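Local coordinates for protein decaprenyl diphosphate synthase (Rhodobacter capsulatus, PDB 3MZV) that probably elongates farnesyl diphosphate with isopentenyl diphosphate units, using magnesium, into the long all-trans polyprenyl diphosphate that supplies the side chain of isoprenoid quinones, at residues 79-84 / 126-131; 142-147 / 188-193; 214-219 / 326-331; 239-244 / 271-276. All blocks are in the same frame, centred on the assembly; numbering follows the deposited sequence.

How the contacts relate
Contacts 1 and 2 form one continuous layer near the subunit interface: their centres lie about 12 Å apart, and Leu144 of contact 2 packs on Thr81 and Val82 of contact 1. Helices 114-133 and 138-161, consecutive in the chain, carry one segment of each contact, and both contacts touch the second subunit. Contact 3, its centre about 22 Å from that of contact 2, ties helix 199-224 to the C-terminal helix 316-328. Contact 4 is nested in the chain between the segments of contact 3; the nearest atoms of the two are about 6 Å apart. The order thus runs from dimer-side helices, through the packing of helix 199-224 on the last helix, to an outlying loop region.

Contact 1: residues 79-84 / 126-131; sequences AATVEF and ARSFQL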
loop_
_atom_site.group_PDB
_atom_site.type_symbol
_atom_site.label_atom_id
_atom_site.label_comp_id
_atom_site.label_asym_id
_atom_site.label_seq_id
_atom_site.Cartn_x
_atom_site.Cartn_y
_atom_site.Cartn_z
ATOM N N ALA B 79 -6.127 -6.646 -15.872
ATOM C CA ALA B 79 -6.548 -5.247 -16.163
ATOM C C ALA B 79 -7.178 -4.574 -14.916
ATOM O O ALA B 79 -6.839 -3.412 -14.613
ATOM C CB ALA B 79 -7.459 -5.169 -17.341
ATOM N N ALA B 80 -8.029 -5.309 -14.189
ATOM C CA ALA B 80 -8.594 -4.796 -12.943
ATOM C C ALA B 80 -7.483 -4.496 -11.886
ATOM O O ALA B 80 -7.478 -3.468 -11.227
ATOM C CB ALA B 80 -9.603 -5.732 -12.398
ATOM N N THR B 81 -6.508 -5.390 -11.787
ATOM C CA THR B 81 -5.417 -5.206 -10.859
ATOM C C THR B 81 -4.578 -3.979 -11.196
ATOM O O THR B 81 -4.262 -3.167 -10.322
ATOM C CB THR B 81 -4.486 -6.502 -10.773
ATOM O OG1 THR B 81 -5.252 -7.642 -10.362
ATOM C CG2 THR B 81 -3.332 -6.256 -9.821
ATOM N N VAL B 82 -4.262 -3.805 -12.465
ATOM C CA VAL B 82 -3.562 -2.608 -12.942
ATOM C C VAL B 82 -4.350 -1.329 -12.566
ATOM O O VAL B 82 -3.792 -0.366 -12.080
ATOM C CB VAL B 82 -3.359 -2.706 -14.461
ATOM C CG1 VAL B 82 -2.977 -1.359 -15.057
ATOM C CG2 VAL B 82 -2.271 -3.733 -14.759
ATOM N N GLU B 83 -5.650 -1.350 -12.725
ATOM C CA GLU B 83 -6.427 -0.204 -12.369
ATOM C C GLU B 83 -6.496 0.021 -10.868
ATOM O O GLU B 83 -6.440 1.176 -10.427
ATOM C CB GLU B 83 -7.829 -0.328 -12.911
ATOM C CG GLU B 83 -8.579 0.990 -12.789
ATOM C CD GLU B 83 -8.222 2.013 -13.837
ATOM O OE1 GLU B 83 -7.025 2.198 -14.190
ATOM O OE2 GLU B 83 -9.179 2.683 -14.307
ATOM N N PHE B 84 -6.654 -1.065 -10.093
ATOM C CA PHE B 84 -6.594 -0.959 -8.621
ATOM C C PHE B 84 -5.266 -0.332 -8.166
ATOM O O PHE B 84 -5.240 0.540 -7.287
ATOM C CB PHE B 84 -6.767 -2.326 -7.955
ATOM C CG PHE B 84 -8.213 -2.773 -7.793
ATOM C CD1 PHE B 84 -9.154 -1.957 -7.216
ATOM C CD2 PHE B 84 -8.577 -4.063 -8.134
ATOM C CE1 PHE B 84 -10.464 -2.407 -7.008
ATOM C CE2 PHE B 84 -9.848 -4.535 -7.904
ATOM C CZ PHE B 84 -10.806 -3.687 -7.347
ATOM N N ALA B 126 -4.275 -4.450 -1.556
ATOM C CA ALA B 126 -4.372 -5.816 -1.034
ATOM C C ALA B 126 -5.369 -6.681 -1.820
ATOM O O ALA B 126 -5.067 -7.802 -2.222
ATOM C CB ALA B 126 -4.759 -5.789 0.456
ATOM N N ARG B 127 -6.567 -6.149 -2.029
ATOM C CA ARG B 127 -7.573 -6.849 -2.778
ATOM C C ARG B 127 -7.104 -7.160 -4.201
ATOM O O ARG B 127 -7.458 -8.193 -4.752
ATOM C CB ARG B 127 -8.848 -5.998 -2.816
ATOM C CG ARG B 127 -9.530 -5.890 -1.434
ATOM C CD ARG B 127 -10.654 -6.869 -1.107
ATOM N NE ARG B 127 -10.186 -7.992 -0.332
ATOM C CZ ARG B 127 -10.639 -8.463 0.843
ATOM N NH1 ARG B 127 -10.019 -9.513 1.332
ATOM N NH2 ARG B 127 -11.670 -7.975 1.541
ATOM N N SER B 128 -6.333 -6.272 -4.776
ATOM C CA SER B 128 -5.859 -6.502 -6.113
ATOM C C SER B 128 -4.887 -7.670 -6.166
ATOM O O SER B 128 -4.924 -8.441 -7.124
ATOM C CB SER B 128 -5.282 -5.242 -6.731
ATOM O OG SER B 128 -3.934 -4.973 -6.386
ATOM N N PHE B 129 -4.004 -7.794 -5.168
ATOM C CA PHE B 129 -3.150 -8.971 -5.131
ATOM C C PHE B 129 -3.891 -10.250 -4.801
ATOM O O PHE B 129 -3.576 -11.282 -5.342
ATOM C CB PHE B 129 -1.891 -8.719 -4.310
ATOM C CG PHE B 129 -0.890 -8.005 -5.109
ATOM C CD1 PHE B 129 -1.014 -6.655 -5.292
ATOM C CD2 PHE B 129 0.095 -8.716 -5.835
ATOM C CE1 PHE B 129 -0.136 -5.974 -6.096
ATOM C CE2 PHE B 129 0.970 -8.041 -6.622
ATOM C CZ PHE B 129 0.843 -6.654 -6.759
ATOM N N GLN B 130 -4.896 -10.178 -3.944
ATOM C CA GLN B 130 -5.719 -11.321 -3.660
ATOM C C GLN B 130 -6.350 -11.817 -4.945
ATOM O O GLN B 130 -6.301 -13.026 -5.242
ATOM C CB GLN B 130 -6.783 -10.970 -2.626
ATOM C CG GLN B 130 -7.560 -12.145 -2.128
ATOM C CD GLN B 130 -8.694 -11.727 -1.219
ATOM O OE1 GLN B 130 -9.194 -10.584 -1.293
ATOM N NE2 GLN B 130 -9.117 -12.641 -0.370
ATOM N N LEU B 131 -6.907 -10.873 -5.710
ATOM C CA LEU B 131 -7.520 -11.164 -6.992
ATOM C C LEU B 131 -6.548 -11.866 -7.961
ATOM O O LEU B 131 -6.932 -12.864 -8.594
ATOM C CB LEU B 131 -8.016 -9.861 -7.599
ATOM C CG LEU B 131 -8.594 -9.895 -9.021
ATOM C CD1 LEU B 131 -9.730 -10.887 -9.118
ATOM C CD2 LEU B 131 -9.042 -8.533 -9.427
#
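Thr81 and Ser128 meet through their first torsions: in Thr81 (chi1 -59°) OG1 lies beside the backbone N while CG2 stands trans to it, and in Ser128 (chi1 83°) OG sits between its own backbone N and carbonyl carbon. Thr81 CG2 accordingly comes within 3.7 Å of Ser128 OG, a methyl set against a hydroxyl. The other Thr81 branch, OG1, lies 3.4 Å from the backbone O of Ser128, but no hydrogen bond is formed there. Small residues let the backbones close in, with Thr81 CA and Ser128 CA only 4.9 Å apart. The helices run nearly antiparallel, at 164°, with short-segment axes 9.0 Å apart at closest approach.

One turn further along helix 74-96, Phe84 adds its CB, 3.5 Å from Ser128 CB; its ring stands obliquely to that methylene. At the other end Leu131 slides past Thr81 in the opposite direction. Leu131 CD2 is 4.1 Å from Ala80 CB and 4.4 Å from Phe84 CE2, which it meets at the ring's edge, near the ring plane. Phe129, on another side of helix 114-133, meets Phe129 of the second subunit.

Both hydroxyls are satisfied within their own helices, Thr81 OG1 by the carbonyl of His77 and Ser128 OG by that of Phe125. No hydrogen bond crosses the interface. The chemistry therefore implies a buried contact held by close shape fit, in which the two hydroxylated residues act between the helices as compact packing groups.

Contact 2: residues 142-147 / 188-193; sequences EILANA and TEVGGI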
loop_
_atom_site.group_PDB
_atom_site.type_symbol
_atom_site.label_atom_id
_atom_site.label_comp_id
_atom_site.label_asym_id
_atom_site.label_seq_id
_atom_site.Cartn_x
_atom_site.Cartn_y
_atom_site.Cartn_z
ATOM N N GLU B 142 4.588 -11.366 -9.775
ATOM C CA GLU B 142 5.866 -10.798 -9.460
ATOM C C GLU B 142 6.083 -9.476 -10.227
ATOM O O GLU B 142 6.592 -8.516 -9.676
ATOM C CB GLU B 142 6.993 -11.821 -9.783
ATOM C CG GLU B 142 8.416 -11.422 -9.372
ATOM C CD GLU B 142 9.139 -10.366 -10.237
ATOM O OE1 GLU B 142 8.827 -10.188 -11.422
ATOM O OE2 GLU B 142 10.049 -9.719 -9.681
ATOM N N ILE B 143 5.683 -9.442 -11.484
ATOM C CA ILE B 143 5.816 -8.242 -12.308
ATOM C C ILE B 143 5.012 -7.065 -11.765
ATOM O O ILE B 143 5.506 -5.950 -11.706
ATOM C CB ILE B 143 5.378 -8.565 -13.756
ATOM C CG1 ILE B 143 6.504 -9.408 -14.415
ATOM C CG2 ILE B 143 5.045 -7.274 -14.571
ATOM C CD1 ILE B 143 6.257 -9.934 -15.829
ATOM N N LEU B 144 3.763 -7.316 -11.410
ATOM C CA LEU B 144 2.891 -6.262 -10.919
ATOM C C LEU B 144 3.305 -5.799 -9.516
ATOM O O LEU B 144 3.216 -4.599 -9.214
ATOM C CB LEU B 144 1.457 -6.712 -10.997
ATOM C CG LEU B 144 0.809 -6.836 -12.393
ATOM C CD1 LEU B 144 -0.577 -7.399 -12.282
ATOM C CD2 LEU B 144 0.762 -5.504 -13.079
ATOM N N ALA B 145 3.824 -6.713 -8.685
ATOM C CA ALA B 145 4.385 -6.345 -7.386
ATOM C C ALA B 145 5.599 -5.466 -7.530
ATOM O O ALA B 145 5.755 -4.432 -6.852
ATOM C CB ALA B 145 4.726 -7.640 -6.529
ATOM N N ASN B 146 6.517 -5.904 -8.391
ATOM C CA ASN B 146 7.692 -5.103 -8.668
ATOM C C ASN B 146 7.337 -3.698 -9.182
ATOM O O ASN B 146 7.863 -2.690 -8.688
ATOM C CB ASN B 146 8.614 -5.839 -9.654
ATOM C CG ASN B 146 9.857 -5.017 -9.999
ATOM O OD1 ASN B 146 10.762 -4.898 -9.189
ATOM N ND2 ASN B 146 9.883 -4.437 -11.225
ATOM N N ALA B 147 6.434 -3.619 -10.126
ATOM C CA ALA B 147 6.027 -2.317 -10.642
ATOM C C ALA B 147 5.466 -1.419 -9.523
ATOM O O ALA B 147 5.626 -0.224 -9.550
ATOM C CB ALA B 147 4.992 -2.487 -11.714
ATOM N N THR B 188 1.155 -3.857 -20.267
ATOM C CA THR B 188 1.230 -4.476 -21.560
ATOM C C THR B 188 1.953 -5.808 -21.458
ATOM O O THR B 188 1.487 -6.782 -22.033
ATOM C CB THR B 188 1.933 -3.563 -22.611
ATOM O OG1 THR B 188 3.181 -3.119 -22.103
ATOM C CG2 THR B 188 1.055 -2.363 -22.898
ATOM N N GLU B 189 3.047 -5.838 -20.718
ATOM C CA GLU B 189 3.830 -7.046 -20.537
ATOM C C GLU B 189 2.981 -8.216 -19.991
ATOM O O GLU B 189 3.084 -9.324 -20.473
ATOM C CB GLU B 189 4.958 -6.777 -19.556
ATOM C CG GLU B 189 5.953 -7.933 -19.374
ATOM C CD GLU B 189 7.145 -7.656 -18.436
ATOM O OE1 GLU B 189 7.033 -6.879 -17.480
ATOM O OE2 GLU B 189 8.226 -8.247 -18.683
ATOM N N VAL B 190 2.163 -7.959 -18.973
ATOM C CA VAL B 190 1.388 -9.036 -18.337
ATOM C C VAL B 190 0.312 -9.524 -19.265
ATOM O O VAL B 190 -0.059 -10.678 -19.205
ATOM C CB VAL B 190 0.813 -8.696 -16.964
ATOM C CG1 VAL B 190 1.947 -8.428 -16.011
ATOM C CG2 VAL B 190 -0.194 -7.575 -17.029
ATOM N N GLY B 191 -0.189 -8.660 -20.147
ATOM C CA GLY B 191 -1.150 -9.102 -21.148
ATOM C C GLY B 191 -0.508 -10.071 -22.156
ATOM O O GLY B 191 -1.122 -11.053 -22.581
ATOM N N GLY B 192 0.694 -9.749 -22.623
ATOM C CA GLY B 192 1.444 -10.686 -23.435
ATOM C C GLY B 192 1.715 -12.018 -22.727
ATOM O O GLY B 192 1.627 -13.096 -23.325
ATOM N N ILE B 193 2.063 -11.961 -21.461
ATOM C CA ILE B 193 2.403 -13.195 -20.718
ATOM C C ILE B 193 1.195 -14.059 -20.493
ATOM O O ILE B 193 1.236 -15.275 -20.697
ATOM C CB ILE B 193 3.074 -12.882 -19.365
ATOM C CG1 ILE B 193 4.446 -12.267 -19.634
ATOM C CG2 ILE B 193 3.117 -14.135 -18.442
ATOM C CD1 ILE B 193 5.156 -11.650 -18.385
#
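Ile143 meets three residues of segment 188-193: its atoms share Val190 and Glu189 along the way, and the tip reaches Ile193. Ile143 CB begins the contact, 4.1 Å from Val190 CG1. From there the chain divides. The CG2 branch, trans to the backbone N because chi1 is -74°, drops onto Val190, with Ile143 CG2 and Val190 CG1 3.6 Å apart, and also comes 3.5 Å from Glu189 OE1. The other branch passes the same carboxylate, Ile143 CG1 lying 4.0 Å from Glu189 OE1. At the tip, Ile143 CD1 is 3.6 Å from Glu189 CD. Ile143 CD1 and Ile193 CD1 meet end to end at 3.3 Å. That last separation is shorter than usual van der Waals contact, and its exact value is best treated as doubtful.

Glu189 reaches this place with an extended chain that crosses Ile143 obliquely. Leu144 supplements the apolar patch, its CG 4.1 Å from Val190 CG1, the two side chains crossing at about a right angle. An alanine in place of Ile143 would probably open a gap between the helices, leaving the methyls of Val190 and Ile193 without this apolar partner and Glu189 freer to turn.

No hydrogen bond joins the segments. Their axes are 10.5 Å apart and 175° from parallel, so the helices are almost exactly antiparallel. On its other side helix 138-161 faces the second subunit: Glu142 bonds to Gln130 of that subunit, and Asn146, probably more weakly, to its Arg127. The pair, successive helices 138-161 and 169-194, is an antiparallel helical hairpin of the all-alpha isoprenoid synthase fold.

Contact 3: residues 214-219 / 326-331; sequences IAFQIV and DYVVER
Val328 packs tightly on the backbone of helix 199-224, whereas Arg331, three residues further on, touches it loosely at the surface. Val328 CG1, trans to the backbone N at chi1 160°, rests against the helix backbone and lies 3.6 Å from Phe216 CA. Val328 CG1 also stands 4.2 Å from Ala215 CB. Phe216 gives it CB, at 4.1 Å from Val328 CG1, while its ring turns off to meet Phe184. Val219 completes the close part: its CG2 is 3.6 Å from Val328 O and 3.8 Å from Val329 CG1, the side chains of Val219 and Val329 crossing at about a right angle.

On the exposed side, Arg331, bent at its third torsion, brings NH2 to 4.1 Å from Val219 CG1, crossing it roughly perpendicularly. The polar end has a long, weak ion pair with Asp220.

Segment 214-219 leads into the second aspartate-rich motif of the family, whose aspartates in relatives bind the magnesium-diphosphate complex. With no hydrogen bond between the segments, the chemistry implies that helix 316-328 is held against this stretch by aliphatic packing, with the one charged group of the contact, Arg331, at its exposed side.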
loop_
_atom_site.group_PDB
_atom_site.type_symbol
_atom_site.label_atom_id
_atom_site.label_comp_id
_atom_site.label_asym_id
_atom_site.label_seq_id
_atom_site.Cartn_x
_atom_site.Cartn_y
_atom_site.Cartn_z
ATOM N N ILE B 214 6.474 6.924 -20.741
ATOM C CA ILE B 214 7.424 8.012 -20.756
ATOM C C ILE B 214 6.867 9.213 -21.553
ATOM O O ILE B 214 6.790 10.297 -20.997
ATOM C CB ILE B 214 8.769 7.595 -21.275
ATOM C CG1 ILE B 214 9.448 6.684 -20.289
ATOM C CG2 ILE B 214 9.669 8.885 -21.516
ATOM C CD1 ILE B 214 10.574 5.898 -20.870
ATOM N N ALA B 215 6.401 8.996 -22.776
ATOM C CA ALA B 215 5.781 10.052 -23.572
ATOM C C ALA B 215 4.649 10.687 -22.844
ATOM O O ALA B 215 4.502 11.893 -22.834
ATOM C CB ALA B 215 5.288 9.517 -24.975
ATOM N N PHE B 216 3.844 9.863 -22.187
ATOM C CA PHE B 216 2.651 10.350 -21.549
ATOM C C PHE B 216 2.987 11.367 -20.439
ATOM O O PHE B 216 2.393 12.422 -20.347
ATOM C CB PHE B 216 1.955 9.107 -20.961
ATOM C CG PHE B 216 0.654 9.372 -20.327
ATOM C CD1 PHE B 216 -0.510 9.283 -21.068
ATOM C CD2 PHE B 216 0.579 9.597 -18.948
ATOM C CE1 PHE B 216 -1.758 9.465 -20.448
ATOM C CE2 PHE B 216 -0.668 9.792 -18.319
ATOM C CZ PHE B 216 -1.826 9.713 -19.060
ATOM N N GLN B 217 3.971 11.048 -19.624
ATOM C CA GLN B 217 4.391 11.932 -18.547
ATOM C C GLN B 217 5.086 13.192 -19.092
ATOM O O GLN B 217 4.859 14.264 -18.585
ATOM C CB GLN B 217 5.326 11.265 -17.589
ATOM C CG GLN B 217 5.664 12.143 -16.408
ATOM C CD GLN B 217 4.457 12.488 -15.587
ATOM O OE1 GLN B 217 4.127 13.666 -15.358
ATOM N NE2 GLN B 217 3.756 11.461 -15.175
ATOM N N ILE B 218 5.966 13.039 -20.077
ATOM C CA ILE B 218 6.592 14.216 -20.672
ATOM C C ILE B 218 5.559 15.170 -21.229
ATOM O O ILE B 218 5.664 16.395 -21.023
ATOM C CB ILE B 218 7.648 13.840 -21.781
ATOM C CG1 ILE B 218 8.760 12.989 -21.182
ATOM C CG2 ILE B 218 8.194 15.163 -22.412
ATOM C CD1 ILE B 218 9.852 12.413 -22.180
ATOM N N VAL B 219 4.520 14.651 -21.874
ATOM C CA VAL B 219 3.428 15.499 -22.374
ATOM C C VAL B 219 2.757 16.282 -21.211
ATOM O O VAL B 219 2.572 17.454 -21.288
ATOM C CB VAL B 219 2.348 14.722 -23.174
ATOM C CG1 VAL B 219 1.036 15.553 -23.348
ATOM C CG2 VAL B 219 2.880 14.349 -24.555
ATOM N N ASP B 326 0.141 8.139 -31.326
ATOM C CA ASP B 326 -0.143 9.468 -31.881
ATOM C C ASP B 326 -1.024 10.261 -30.904
ATOM O O ASP B 326 -0.717 11.396 -30.550
ATOM C CB ASP B 326 -0.830 9.370 -33.260
ATOM C CG ASP B 326 0.151 9.014 -34.380
ATOM O OD1 ASP B 326 1.368 9.304 -34.263
ATOM O OD2 ASP B 326 -0.279 8.467 -35.410
ATOM N N TYR B 327 -2.104 9.635 -30.463
ATOM C CA TYR B 327 -3.058 10.228 -29.523
ATOM C C TYR B 327 -2.404 10.786 -28.262
ATOM O O TYR B 327 -2.699 11.903 -27.921
ATOM C CB TYR B 327 -4.113 9.204 -29.112
ATOM C CG TYR B 327 -5.026 9.637 -27.975
ATOM C CD1 TYR B 327 -6.064 10.544 -28.188
ATOM C CD2 TYR B 327 -4.837 9.138 -26.697
ATOM C CE1 TYR B 327 -6.911 10.925 -27.131
ATOM C CE2 TYR B 327 -5.656 9.525 -25.640
ATOM C CZ TYR B 327 -6.688 10.411 -25.873
ATOM O OH TYR B 327 -7.474 10.781 -24.815
ATOM N N VAL B 328 -1.468 10.065 -27.662
ATOM C CA VAL B 328 -0.833 10.500 -26.404
ATOM C C VAL B 328 -0.153 11.872 -26.584
ATOM O O VAL B 328 -0.109 12.653 -25.625
ATOM C CB VAL B 328 0.149 9.427 -25.851
ATOM C CG1 VAL B 328 1.144 10.054 -24.857
ATOM C CG2 VAL B 328 -0.624 8.273 -25.190
ATOM N N VAL B 329 0.355 12.175 -27.796
ATOM C CA VAL B 329 1.061 13.437 -28.068
ATOM C C VAL B 329 0.266 14.399 -28.919
ATOM O O VAL B 329 0.786 15.413 -29.353
ATOM C CB VAL B 329 2.463 13.233 -28.744
ATOM C CG1 VAL B 329 3.423 12.482 -27.787
ATOM C CG2 VAL B 329 2.336 12.558 -30.119
ATOM N N GLU B 330 -1.009 14.089 -29.166
ATOM C CA GLU B 330 -1.832 14.931 -30.019
ATOM C C GLU B 330 -1.877 16.368 -29.509
ATOM O O GLU B 330 -1.890 17.307 -30.286
ATOM C CB GLU B 330 -3.259 14.359 -30.096
ATOM C CG GLU B 330 -4.169 14.992 -31.096
ATOM C CD GLU B 330 -4.703 16.377 -30.698
ATOM O OE1 GLU B 330 -5.057 16.563 -29.488
ATOM O OE2 GLU B 330 -4.810 17.250 -31.613
ATOM N N ARG B 331 -1.945 16.538 -28.200
ATOM C CA ARG B 331 -2.035 17.869 -27.631
ATOM C C ARG B 331 -0.752 18.691 -27.807
ATOM O O ARG B 331 -0.787 19.900 -27.592
ATOM C CB ARG B 331 -2.386 17.815 -26.142
ATOM C CG ARG B 331 -3.847 17.465 -25.870
ATOM C CD ARG B 331 -4.102 17.392 -24.381
ATOM N NE ARG B 331 -3.387 16.284 -23.789
ATOM C CZ ARG B 331 -3.460 15.920 -22.502
ATOM N NH1 ARG B 331 -4.243 16.570 -21.627
ATOM N NH2 ARG B 331 -2.761 14.891 -22.089
#

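Contact 4: residues 239-244 / 271-276; sequences DFRERK and GDQQDG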
loop_
_atom_site.group_PDB
_atom_site.type_symbol
_atom_site.label_atom_id
_atom_site.label_comp_id
_atom_site.label_asym_id
_atom_site.label_seq_id
_atom_site.Cartn_x
_atom_site.Cartn_y
_atom_site.Cartn_z
ATOM N N ASP B 239 3.702 22.229 -11.199
ATOM C CA ASP B 239 5.015 21.652 -11.000
ATOM C C ASP B 239 5.988 22.737 -10.514
ATOM O O ASP B 239 6.872 22.472 -9.671
ATOM C CB ASP B 239 5.543 21.032 -12.299
ATOM C CG ASP B 239 4.791 19.772 -12.699
ATOM O OD1 ASP B 239 4.040 19.227 -11.855
ATOM O OD2 ASP B 239 4.932 19.347 -13.855
ATOM N N PHE B 240 5.804 23.944 -11.053
ATOM C CA PHE B 240 6.650 25.096 -10.699
ATOM C C PHE B 240 6.457 25.423 -9.201
ATOM O O PHE B 240 7.402 25.454 -8.443
ATOM C CB PHE B 240 6.297 26.296 -11.555
ATOM C CG PHE B 240 7.198 27.495 -11.323
ATOM C CD1 PHE B 240 8.533 27.476 -11.701
ATOM C CD2 PHE B 240 6.688 28.642 -10.769
ATOM C CE1 PHE B 240 9.354 28.599 -11.468
ATOM C CE2 PHE B 240 7.478 29.762 -10.548
ATOM C CZ PHE B 240 8.818 29.732 -10.893
ATOM N N ARG B 241 5.209 25.598 -8.790
ATOM C CA ARG B 241 4.884 25.764 -7.328
ATOM C C ARG B 241 5.469 24.678 -6.432
ATOM O O ARG B 241 5.978 24.971 -5.344
ATOM C CB ARG B 241 3.373 25.865 -7.143
ATOM C CG ARG B 241 2.830 27.158 -7.776
ATOM C CD ARG B 241 1.282 27.333 -7.716
ATOM N NE ARG B 241 0.893 28.273 -8.781
ATOM C CZ ARG B 241 0.230 27.972 -9.905
ATOM N NH1 ARG B 241 -0.233 26.743 -10.141
ATOM N NH2 ARG B 241 0.008 28.939 -10.804
ATOM N N GLU B 242 5.425 23.420 -6.867
ATOM C CA GLU B 242 5.988 22.336 -6.082
ATOM C C GLU B 242 7.485 22.163 -6.265
ATOM O O GLU B 242 8.096 21.275 -5.661
ATOM C CB GLU B 242 5.283 21.024 -6.415
ATOM C CG GLU B 242 3.797 21.145 -6.306
ATOM C CD GLU B 242 3.203 19.964 -5.638
ATOM O OE1 GLU B 242 3.358 18.851 -6.218
ATOM O OE2 GLU B 242 2.604 20.157 -4.533
ATOM N N ARG B 243 8.081 23.007 -7.118
ATOM C CA ARG B 243 9.520 23.048 -7.281
ATOM C C ARG B 243 10.074 21.734 -7.779
ATOM O O ARG B 243 11.220 21.355 -7.474
ATOM C CB ARG B 243 10.188 23.543 -6.008
ATOM C CG ARG B 243 9.598 24.887 -5.582
ATOM C CD ARG B 243 9.574 25.113 -4.083
ATOM N NE ARG B 243 10.916 25.078 -3.507
ATOM C CZ ARG B 243 11.173 25.146 -2.206
ATOM N NH1 ARG B 243 12.427 25.097 -1.785
ATOM N NH2 ARG B 243 10.177 25.253 -1.333
ATOM N N LYS B 244 9.275 21.050 -8.596
ATOM C CA LYS B 244 9.722 19.807 -9.222
ATOM C C LYS B 244 10.749 20.074 -10.311
ATOM O O LYS B 244 10.648 21.049 -11.036
ATOM C CB LYS B 244 8.534 18.998 -9.792
ATOM C CG LYS B 244 7.654 18.404 -8.706
ATOM C CD LYS B 244 6.440 17.640 -9.265
ATOM C CE LYS B 244 5.594 17.087 -8.076
ATOM N NZ LYS B 244 4.395 16.311 -8.543
ATOM N N GLY B 271 12.681 28.532 -3.037
ATOM C CA GLY B 271 11.216 28.566 -3.091
ATOM C C GLY B 271 10.567 29.916 -2.849
ATOM O O GLY B 271 9.367 30.005 -2.558
ATOM N N ASP B 272 11.342 30.990 -3.001
ATOM C CA ASP B 272 10.829 32.338 -2.890
ATOM C C ASP B 272 10.192 32.685 -4.222
ATOM O O ASP B 272 10.836 33.244 -5.122
ATOM C CB ASP B 272 11.987 33.268 -2.546
ATOM C CG ASP B 272 11.592 34.752 -2.496
ATOM O OD1 ASP B 272 10.387 35.107 -2.594
ATOM O OD2 ASP B 272 12.537 35.576 -2.364
ATOM N N GLN B 273 8.937 32.304 -4.391
ATOM C CA GLN B 273 8.225 32.598 -5.629
ATOM C C GLN B 273 7.328 33.773 -5.411
ATOM O O GLN B 273 6.668 33.854 -4.398
ATOM C CB GLN B 273 7.464 31.373 -6.146
ATOM C CG GLN B 273 8.410 30.250 -6.471
ATOM C CD GLN B 273 7.757 28.943 -6.916
ATOM O OE1 GLN B 273 6.529 28.834 -7.045
ATOM N NE2 GLN B 273 8.598 27.951 -7.189
ATOM N N GLN B 274 7.317 34.701 -6.357
ATOM C CA GLN B 274 6.529 35.891 -6.226
ATOM C C GLN B 274 5.730 36.039 -7.492
ATOM O O GLN B 274 5.951 35.320 -8.452
ATOM C CB GLN B 274 7.415 37.126 -5.962
ATOM C CG GLN B 274 8.438 36.926 -4.795
ATOM C CD GLN B 274 9.285 38.167 -4.528
ATOM O OE1 GLN B 274 8.882 39.282 -4.848
ATOM N NE2 GLN B 274 10.464 37.974 -3.953
ATOM N N ASP B 275 4.798 36.977 -7.499
ATOM C CA ASP B 275 3.957 37.155 -8.685
ATOM C C ASP B 275 4.768 37.469 -9.907
ATOM O O ASP B 275 5.681 38.296 -9.871
ATOM C CB ASP B 275 2.895 38.217 -8.457
ATOM C CG ASP B 275 1.804 37.706 -7.581
ATOM O OD1 ASP B 275 0.981 36.903 -8.081
ATOM O OD2 ASP B 275 1.801 38.065 -6.388
ATOM N N GLY B 276 4.447 36.766 -10.993
ATOM C CA GLY B 276 5.161 36.926 -12.246
ATOM C C GLY B 276 6.265 35.886 -12.472
ATOM O O GLY B 276 6.719 35.713 -13.596
#
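The amide of Gln273 lies flat over the ring of Phe240, their planes 17° apart, with NE2 3.9 Å above the ring plane and over its centre. Gln273 NE2 also donates to the backbone O of Phe240 at 3.0 Å, nearly straight at 170°. It comes from above the carbonyl plane, and Arg243 N reaches that oxygen from the opposite face, in the Schellman turn that ends helix 238-241. A second acceptor for NE2, the carbonyl of Val267, helps fix the amide's rotation. Its other end, Gln273 OE1, sits 3.5 Å from Arg241 CA.

Arg243 is turned quite differently. Its guanidinium stands steeply, at 69°, to the Gln273 amide, and its chain, bent at the second and third torsions, places Arg243 CG 3.6 Å from Gln273 NE2. One face of the guanidinium lies against Gly271, whose CA is 3.5 Å above the plane and over its centre. NE bonds to the carbonyl of Ile268, and NH1 more weakly to that of Glu269, so the arginine grips the last turn of helix 258-270. An alanine here would probably leave the carbonyl of Ile268 without this donor and uncover Gly271.

Phe240 itself also packs on helix 277-287. The chemistry implies that one side-chain to main-chain bond, from Gln273, joins the segments together with the stacked ring and amide, while Arg243 bonds to the preceding helix end, with no salt bridge between the segments.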